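Local coordinates for uncharacterized protein (Yersinia pestis, PDB 4RGI), which is of unknown function but carries a KTSC domain, folded here as a small alpha-beta sandwich with an antiparallel sheet, at residues R24-Q29 with L39-R44; G34-L39 with F67-I72. All coordinates share one frame; numbering follows the deposited sequence. Where two conformers were deposited one is given.

Contact 1. Residues R24-Q29 with L39-R44; sequences RMLEIQ and LGVPER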
loop_
_atom_site.group_PDB
_atom_site.type_symbol
_atom_site.label_atom_id
_atom_site.label_comp_id
_atom_site.label_asym_id
_atom_site.label_seq_id
_atom_site.Cartn_x
_atom_site.Cartn_y
_atom_site.Cartn_z
ATOM N N ARG A 24 9.858 -5.899 4.495
ATOM C CA ARG A 24 8.634 -5.409 5.137
ATOM C C ARG A 24 8.199 -4.073 4.551
ATOM O O ARG A 24 7.867 -3.130 5.273
ATOM C CB ARG A 24 8.821 -5.274 6.643
ATOM C CG ARG A 24 9.554 -6.435 7.302
ATOM C CD ARG A 24 8.848 -7.767 7.201
ATOM N NE ARG A 24 9.323 -8.698 8.233
ATOM C CZ ARG A 24 10.516 -9.296 8.235
ATOM N NH1 ARG A 24 11.384 -9.075 7.257
ATOM N NH2 ARG A 24 10.848 -10.119 9.223
HETATM N N MSE A 25 8.176 -4.020 3.226
HETATM C CA MSE A 25 7.888 -2.785 2.515
HETATM C C MSE A 25 6.610 -2.886 1.707
HETATM O O MSE A 25 6.395 -3.883 1.018
HETATM C CB MSE A 25 9.065 -2.441 1.615
HETATM C CG MSE A 25 8.960 -1.117 0.886
HETATM SE SE MSE A 25 10.712 -0.703 0.179
HETATM C CE MSE A 25 10.739 -1.965 -1.315
ATOM N N LEU A 26 5.753 -1.870 1.819
ATOM C CA LEU A 26 4.477 -1.833 1.129
ATOM C C LEU A 26 4.542 -0.762 0.059
ATOM O O LEU A 26 4.968 0.341 0.346
ATOM C CB LEU A 26 3.359 -1.512 2.112
ATOM C CG LEU A 26 1.951 -1.383 1.565
ATOM C CD1 LEU A 26 1.371 -2.757 1.257
ATOM C CD2 LEU A 26 1.133 -0.692 2.602
ATOM N N GLU A 27 4.135 -1.075 -1.170
ATOM C CA GLU A 27 4.187 -0.078 -2.233
ATOM C C GLU A 27 2.780 0.194 -2.734
ATOM O O GLU A 27 2.044 -0.730 -3.073
ATOM C CB GLU A 27 5.094 -0.547 -3.372
ATOM C CG GLU A 27 5.488 0.541 -4.348
ATOM C CD GLU A 27 6.602 0.081 -5.289
ATOM O OE1 GLU A 27 7.784 0.125 -4.897
ATOM O OE2 GLU A 27 6.278 -0.357 -6.403
ATOM N N ILE A 28 2.403 1.466 -2.758
ATOM C CA ILE A 28 1.053 1.841 -3.150
ATOM C C ILE A 28 1.127 2.799 -4.331
ATOM O O ILE A 28 1.769 3.833 -4.238
ATOM C CB ILE A 28 0.290 2.529 -2.016
ATOM C CG1 ILE A 28 0.290 1.658 -0.756
ATOM C CG2 ILE A 28 -1.149 2.823 -2.476
ATOM C CD1 ILE A 28 -0.481 2.272 0.393
ATOM N N GLN A 29 0.484 2.449 -5.437
ATOM C CA GLN A 29 0.379 3.383 -6.544
ATOM C C GLN A 29 -0.992 4.068 -6.517
ATOM O O GLN A 29 -2.018 3.411 -6.656
ATOM C CB GLN A 29 0.607 2.655 -7.860
ATOM C CG GLN A 29 0.366 3.509 -9.083
ATOM C CD GLN A 29 0.563 2.731 -10.350
ATOM O OE1 GLN A 29 0.278 1.534 -10.415
ATOM N NE2 GLN A 29 1.054 3.411 -11.382
ATOM N N LEU A 39 7.418 1.905 4.915
ATOM C CA LEU A 39 8.478 1.063 5.445
ATOM C C LEU A 39 8.074 0.473 6.766
ATOM O O LEU A 39 7.414 1.124 7.557
ATOM C CB LEU A 39 9.770 1.861 5.608
ATOM C CG LEU A 39 10.247 2.575 4.357
ATOM C CD1 LEU A 39 11.557 3.255 4.658
ATOM C CD2 LEU A 39 10.429 1.567 3.273
ATOM N N GLY A 40 8.458 -0.772 6.996
ATOM C CA GLY A 40 8.228 -1.396 8.279
ATOM C C GLY A 40 6.787 -1.800 8.475
ATOM O O GLY A 40 6.260 -1.692 9.565
ATOM N N VAL A 41 6.167 -2.281 7.405
ATOM C CA VAL A 41 4.779 -2.720 7.419
ATOM C C VAL A 41 4.713 -4.229 7.587
ATOM O O VAL A 41 5.306 -4.959 6.794
ATOM C CB VAL A 41 4.069 -2.296 6.103
ATOM C CG1 VAL A 41 2.638 -2.774 6.069
ATOM C CG2 VAL A 41 4.125 -0.789 5.961
ATOM N N PRO A 42 3.993 -4.703 8.618
ATOM C CA PRO A 42 3.892 -6.137 8.871
ATOM C C PRO A 42 3.049 -6.850 7.828
ATOM O O PRO A 42 2.141 -6.267 7.249
ATOM C CB PRO A 42 3.225 -6.207 10.247
ATOM C CG PRO A 42 2.472 -4.958 10.363
ATOM C CD PRO A 42 3.274 -3.919 9.632
ATOM N N GLU A 43 3.352 -8.118 7.593
ATOM C CA GLU A 43 2.660 -8.859 6.550
ATOM C C GLU A 43 1.155 -8.936 6.807
ATOM O O GLU A 43 0.367 -8.874 5.870
ATOM C CB GLU A 43 3.258 -10.263 6.417
ATOM C CG GLU A 43 2.634 -11.093 5.306
ATOM C CD GLU A 43 3.330 -12.428 5.106
ATOM O OE1 GLU A 43 4.391 -12.647 5.729
ATOM O OE2 GLU A 43 2.815 -13.257 4.325
ATOM N N ARG A 44 0.748 -9.040 8.073
ATOM C CA ARG A 44 -0.671 -9.096 8.386
ATOM C C ARG A 44 -1.406 -7.852 7.900
ATOM O O ARG A 44 -2.541 -7.941 7.459
ATOM C CB ARG A 44 -0.880 -9.278 9.885
ATOM C CG ARG A 44 -2.348 -9.358 10.320
ATOM C CD ARG A 44 -3.107 -10.473 9.590
ATOM N NE ARG A 44 -4.460 -10.624 10.115
ATOM C CZ ARG A 44 -5.379 -11.431 9.580
ATOM N NH1 ARG A 44 -5.092 -12.162 8.519
ATOM N NH2 ARG A 44 -6.581 -11.508 10.119
#

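Contact 2. Residues G34-L39 with F67-I72; sequences GTYQYL and FLCRKI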
loop_
_atom_site.group_PDB
_atom_site.type_symbol
_atom_site.label_atom_id
_atom_site.label_comp_id
_atom_site.label_asym_id
_atom_site.label_seq_id
_atom_site.Cartn_x
_atom_site.Cartn_y
_atom_site.Cartn_z
ATOM N N GLY A 34 0.742 9.497 -7.618
ATOM C CA GLY A 34 2.002 8.791 -7.814
ATOM C C GLY A 34 2.201 7.566 -6.947
ATOM O O GLY A 34 1.248 7.021 -6.402
ATOM N N THR A 35 3.448 7.128 -6.814
ATOM C CA THR A 35 3.739 5.881 -6.107
ATOM C C THR A 35 4.573 6.106 -4.849
ATOM O O THR A 35 5.561 6.812 -4.880
ATOM C CB THR A 35 4.455 4.888 -7.044
ATOM O OG1 THR A 35 3.626 4.671 -8.194
ATOM C CG2 THR A 35 4.695 3.560 -6.361
ATOM N N TYR A 36 4.134 5.515 -3.739
ATOM C CA TYR A 36 4.831 5.636 -2.456
ATOM C C TYR A 36 5.208 4.286 -1.886
ATOM O O TYR A 36 4.469 3.323 -2.060
ATOM C CB TYR A 36 3.947 6.343 -1.430
ATOM C CG TYR A 36 3.786 7.819 -1.652
ATOM C CD1 TYR A 36 3.056 8.302 -2.718
ATOM C CD2 TYR A 36 4.352 8.737 -0.778
ATOM C CE1 TYR A 36 2.903 9.649 -2.920
ATOM C CE2 TYR A 36 4.218 10.092 -0.987
ATOM C CZ TYR A 36 3.490 10.540 -2.048
ATOM O OH TYR A 36 3.351 11.894 -2.258
ATOM N N GLN A 37 6.329 4.234 -1.166
ATOM C CA GLN A 37 6.699 3.076 -0.380
ATOM C C GLN A 37 6.518 3.373 1.094
ATOM O O GLN A 37 6.887 4.453 1.547
ATOM C CB GLN A 37 8.151 2.673 -0.656
ATOM C CG GLN A 37 8.362 2.220 -2.078
ATOM C CD GLN A 37 9.809 1.922 -2.365
ATOM O OE1 GLN A 37 10.694 2.454 -1.705
ATOM N NE2 GLN A 37 10.060 1.064 -3.345
ATOM N N TYR A 38 5.972 2.403 1.826
ATOM C CA TYR A 38 5.757 2.502 3.265
ATOM C C TYR A 38 6.649 1.475 3.928
ATOM O O TYR A 38 6.646 0.309 3.543
ATOM C CB TYR A 38 4.290 2.262 3.632
ATOM C CG TYR A 38 3.414 3.415 3.205
ATOM C CD1 TYR A 38 3.086 4.419 4.104
ATOM C CD2 TYR A 38 2.972 3.532 1.892
ATOM C CE1 TYR A 38 2.303 5.506 3.718
ATOM C CE2 TYR A 38 2.189 4.617 1.493
ATOM C CZ TYR A 38 1.864 5.596 2.411
ATOM O OH TYR A 38 1.087 6.671 2.030
ATOM N N LEU A 39 7.418 1.905 4.915
ATOM C CA LEU A 39 8.478 1.063 5.445
ATOM C C LEU A 39 8.074 0.473 6.766
ATOM O O LEU A 39 7.414 1.124 7.557
ATOM C CB LEU A 39 9.770 1.861 5.608
ATOM C CG LEU A 39 10.247 2.575 4.357
ATOM C CD1 LEU A 39 11.557 3.255 4.658
ATOM C CD2 LEU A 39 10.429 1.567 3.273
ATOM N N PHE A 67 3.090 4.728 9.090
ATOM C CA PHE A 67 4.379 4.169 8.701
ATOM C C PHE A 67 5.148 5.208 7.907
ATOM O O PHE A 67 4.552 5.996 7.165
ATOM C CB PHE A 67 4.211 2.893 7.861
ATOM C CG PHE A 67 3.427 1.830 8.543
ATOM C CD1 PHE A 67 4.065 0.891 9.345
ATOM C CD2 PHE A 67 2.046 1.764 8.398
ATOM C CE1 PHE A 67 3.332 -0.087 9.988
ATOM C CE2 PHE A 67 1.317 0.799 9.035
ATOM C CZ PHE A 67 1.957 -0.131 9.834
ATOM N N LEU A 68 6.466 5.220 8.064
ATOM C CA LEU A 68 7.308 6.124 7.286
ATOM C C LEU A 68 7.124 5.855 5.803
ATOM O O LEU A 68 7.134 4.698 5.373
ATOM C CB LEU A 68 8.773 5.952 7.674
ATOM C CG LEU A 68 9.811 7.019 7.336
ATOM C CD1 LEU A 68 11.001 6.792 8.235
ATOM C CD2 LEU A 68 10.252 6.950 5.887
ATOM N N CYS A 69 6.983 6.919 5.022
ATOM C CA CYS A 69 6.833 6.724 3.591
ATOM C C CYS A 69 7.716 7.623 2.760
ATOM O O CYS A 69 8.188 8.674 3.213
ATOM C CB CYS A 69 5.377 6.898 3.175
ATOM S SG CYS A 69 4.801 8.573 3.045
ATOM N N ARG A 70 7.982 7.169 1.548
ATOM C CA ARG A 70 8.738 7.953 0.596
ATOM C C ARG A 70 8.128 7.795 -0.789
ATOM O O ARG A 70 7.625 6.725 -1.152
ATOM C CB ARG A 70 10.206 7.537 0.595
ATOM C CG ARG A 70 10.433 6.098 0.253
ATOM C CD ARG A 70 11.872 5.694 0.465
ATOM N NE ARG A 70 12.064 4.289 0.116
ATOM C CZ ARG A 70 13.026 3.525 0.618
ATOM N NH1 ARG A 70 13.881 4.036 1.492
ATOM N NH2 ARG A 70 13.128 2.253 0.252
ATOM N N LYS A 71 8.156 8.881 -1.555
ATOM C CA LYS A 71 7.643 8.860 -2.906
ATOM C C LYS A 71 8.741 8.359 -3.839
ATOM O O LYS A 71 9.903 8.751 -3.710
ATOM C CB LYS A 71 7.164 10.245 -3.333
ATOM C CG LYS A 71 6.354 10.209 -4.606
ATOM C CD LYS A 71 5.887 11.580 -5.055
ATOM C CE LYS A 71 5.015 11.442 -6.296
ATOM N NZ LYS A 71 5.011 12.662 -7.127
ATOM N N ILE A 72 8.388 7.482 -4.765
ATOM C CA ILE A 72 9.379 7.010 -5.728
ATOM C C ILE A 72 9.028 7.475 -7.137
ATOM O O ILE A 72 7.860 7.538 -7.515
ATOM C CB ILE A 72 9.520 5.480 -5.695
ATOM C CG1 ILE A 72 8.231 4.794 -6.135
ATOM C CG2 ILE A 72 9.917 5.014 -4.307
ATOM C CD1 ILE A 72 8.373 3.301 -6.276
HETATM O O HOH W 1 5.406 8.374 -8.323
#

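Contact 1. Residues R24-Q29 with L39-R44
The carbonyl oxygen of Arg24 accepts from two successive amides where the chain leaves strand 34-39 for helix 43-51. Val41 N makes the main bond to Arg24 O, at 2.9 Å and 27° out of the carbonyl plane, while Gly40 N adds a weak, strongly bent bond to Arg24 O at 3.0 Å. Arg24 has a left-handed backbone conformation and, with Met25, forms a G1 beta bulge against the end of strand 14-20. Its CB runs beside Val41 O, an atom hydrogen-bonded to Tyr19 OH, but the guanidinium end turns away from the contact.

Met25, a selenomethionine, is modelled in two conformers. In one of them CG is anti to the backbone N (chi1 -175°) and the chain lies alongside Leu39, with its selenium 3.8 Å from Leu39 CD2, a contact that holds for that copy alone. Leu26 is buried on the other face of the strand, where its CB meets the CG2 branch of Val41 at 4.0 Å. The contact is thus mixed in character: one carbonyl, held mainly by Val41 N, ties the start of the connecting loop to the bulge residue, and apolar contacts on both faces of the strand add to it.

Contact 2. Residues G34-L39 with F67-I72
Gln37 OE1 is gripped by two nitrogens on one side of the Arg70 guanidinium. NE of Arg70 lies 2.9 Å from Gln37 OE1, nearly in line with the amide C=O. The companion bond from Arg70 NH2 to Gln37 OE1 is 3.1 Å long. The oxygen sits in the guanidinium plane, but the amide itself is turned about 45° to that plane. Arg70 CG stands between its backbone N and carbonyl carbon (chi1 59°), and the chain then runs extended to NE and slants across the glutamine. At the other end of the amide, Gln37 NE2 donates to Glu27 OE1 on strand 25-30, so the amide is fixed in orientation from both ends. Ile72 CG2 packs on Gln37 CD, and the methyls of Leu39 lie over one face of the guanidinium, toward its rim, while CD1 also meets Leu68 CD2.

Beneath these side chains the backbones of Gln37 and Arg70 form an antiparallel hydrogen-bonded pair, with Gln37 N to Arg70 O at 2.8 Å. This pairing adds the C-terminal strand 69-72 to the edge of the sheet, next to strand 34-39, after the two helices 43-51 and 55-63.

Tyr36 and Tyr38 project from the opposite face to Gln37. Cys69 CB lies over the Tyr38 ring, 3.6 Å from its centroid, in a CH-pi contact. With chi1 at 78°, the sulfur comes near both tyrosines, meeting each ring obliquely. Lys71 runs extended across the Tyr36 ring, its CB 4.0 Å from the ring centroid. Beside Thr35, a water accepts from Thr35 N at 2.8 Å and donates to Ile72 O.

How the contacts relate
Leu39 belongs to both contacts, whose centres lie about 9 Å apart, and strand 34-39 sits between strands 25-30 and 69-72 in one antiparallel sheet. Strands 25-30 and 34-39 are joined directly by probable hydrogen bonds, Leu26 O to Tyr38 N at 2.7 Å and Ile28 N to Tyr36 O at 2.9 Å. Contact 1 lies where the chain turns from the sheet into the helices, and contact 2 where it returns as the final strand. The two connections touch, with Gly40 O 3.4 Å from Phe67 CE1. Glycerol, probably from crystallisation, lies near Arg24, and Glu43 N hydrogen-bonds to glycerol.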